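Local coordinates for MOBA relate protein (Mycobacterium sp., PDB 2WAW) that is of unknown function but probably acts as a MobA-like nucleotidyltransferase of the GT-A type, at residues D183-D186 and D187-R190. Numbering follows the deposited sequence. Where two conformers were deposited one is given.
Sequences DTWD and DYER
Asp187 folds its side chain back over the start of helix 185-197 and meets Thr184 and Asp183 there. Asp187 CB lies 3.3 Å from Thr184 O, and from it the chain runs with CG anti to the carbonyl carbon (chi1 -77°), which swings the carboxylate back toward the preceding turn. CG comes up against Thr184 OG1. At the tip, OD2 takes two backbone N-H groups: Asp183 N binds the anti lone pair of Asp187 OD2 at 2.8 Å, whereas Thr184 N reaches OD2 from above the carboxylate plane in a longer, more bent bond. Thr184 returns the favour: Thr184 OG1, held between the backbone N and the carbonyl carbon (chi1 59°), accepts from Asp187 N at 3.1 Å. The bonds Asp187 N to Thr184 OG1 and Thr184 N to Asp187 OD2 make a capping box with Thr184 as N-cap of this C-terminal helix, the last of the chain; Asp183 N is an additional donor. A negative carboxylate here would probably suit the positive end of the helix dipole. In one conformer of Arg190 the guanidinium approaches Asp187 OD1 and Asp186 OD2 as a salt-bridge network, with a weak water link to Thr184 OG1, but the contacts are implausibly short and their detail doubtful. Another flank of the same turn is aromatic. The edge of Tyr188 points at a face of the six-membered ring of Trp185 in a T-shaped stack, centroids 5.0 Å apart and planes at 72°, with Tyr188 CD2 3.7 Å from Trp185 CZ2. Leu26 packs on both side chains, and Tyr188 OH bonds to Pro27 O, which ties the helix to the short strand 27-28. At the indole rim, Trp185 NE1 donates to Glu189 OE2 at 3.0 Å in one conformer of Glu189, on the anti side and out of the carboxylate plane.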
# COMPACT_ATOMS: atom_id res chain seq x y z
N ASP A 183 7.56 0.93 -11.35
CA ASP A 183 7.60 -0.34 -12.08
C ASP A 183 8.94 -0.51 -12.80
O ASP A 183 9.43 -1.63 -12.97
CB ASP A 183 6.52 -0.40 -13.18
CG ASP A 183 5.11 -0.50 -12.65
OD1 ASP A 183 4.90 -1.00 -11.52
OD2 ASP A 183 4.18 -0.08 -13.39
N THR A 184 9.48 0.61 -13.28
CA THR A 184 10.61 0.57 -14.19
C THR A 184 11.66 1.57 -13.69
O THR A 184 11.36 2.41 -12.84
CB THR A 184 10.21 1.03 -15.61
OG1 THR A 184 9.70 2.37 -15.54
CG2 THR A 184 9.15 0.10 -16.22
N TRP A 185 12.88 1.48 -14.22
CA TRP A 185 13.92 2.44 -13.82
C TRP A 185 13.49 3.86 -14.15
O TRP A 185 13.70 4.79 -13.36
CB TRP A 185 15.28 2.12 -14.47
CG TRP A 185 16.34 2.93 -13.79
CD1 TRP A 185 16.81 4.14 -14.18
CD2 TRP A 185 16.98 2.62 -12.54
NE1 TRP A 185 17.75 4.60 -13.27
CE2 TRP A 185 17.86 3.69 -12.26
CE3 TRP A 185 16.92 1.53 -11.65
CZ2 TRP A 185 18.68 3.71 -11.11
CZ3 TRP A 185 17.72 1.56 -10.51
CH2 TRP A 185 18.59 2.65 -10.25
N ASP A 186 12.83 4.04 -15.29
CA ASP A 186 12.33 5.36 -15.65
C ASP A 186 11.34 5.89 -14.60
O ASP A 186 11.40 7.06 -14.25
CB ASP A 186 11.66 5.36 -17.03
CG ASP A 186 11.36 6.76 -17.51
OD1 ASP A 186 12.32 7.48 -17.89
OD2 ASP A 186 10.18 7.15 -17.53
N ASP A 187 10.45 5.03 -14.10
CA ASP A 187 9.50 5.44 -13.06
C ASP A 187 10.26 5.96 -11.82
O ASP A 187 9.88 6.95 -11.20
CB ASP A 187 8.67 4.25 -12.61
CG ASP A 187 7.56 3.87 -13.58
OD1 ASP A 187 7.19 4.66 -14.46
OD2 ASP A 187 7.00 2.77 -13.42
N TYR A 188 11.32 5.25 -11.46
CA TYR A 188 12.14 5.60 -10.29
C TYR A 188 12.76 6.98 -10.47
O TYR A 188 12.68 7.81 -9.57
CB TYR A 188 13.24 4.57 -10.08
CG TYR A 188 14.28 5.02 -9.08
CD1 TYR A 188 13.91 5.46 -7.79
CD2 TYR A 188 15.62 5.00 -9.42
CE1 TYR A 188 14.89 5.89 -6.88
CE2 TYR A 188 16.59 5.40 -8.52
CZ TYR A 188 16.22 5.84 -7.26
OH TYR A 188 17.19 6.23 -6.37
N GLU A 189 13.37 7.23 -11.63
CA GLU A 189 14.00 8.52 -11.86
C GLU A 189 12.99 9.65 -11.84
O GLU A 189 13.30 10.74 -11.35
CB GLU A 189 14.82 8.53 -13.15
CG GLU A 189 15.97 7.53 -13.13
CD GLU A 189 17.21 8.07 -13.81
OE1 GLU A 189 17.11 9.08 -14.53
OE2 GLU A 189 18.29 7.49 -13.58
N ARG A 190 11.77 9.38 -12.34
CA ARG A 190 10.69 10.38 -12.32
C ARG A 190 10.27 10.70 -10.89
O ARG A 190 10.04 11.87 -10.53
CB ARG A 190 9.46 9.90 -13.10
CG ARG A 190 9.61 9.80 -14.61
CD ARG A 190 8.26 9.45 -15.24
NE ARG A 190 8.37 8.35 -16.19
CZ ARG A 190 7.77 7.17 -16.07
NH1 ARG A 190 6.98 6.92 -15.04
NH2 ARG A 190 7.94 6.22 -16.99
O HOH W 1 8.41 3.18 -17.83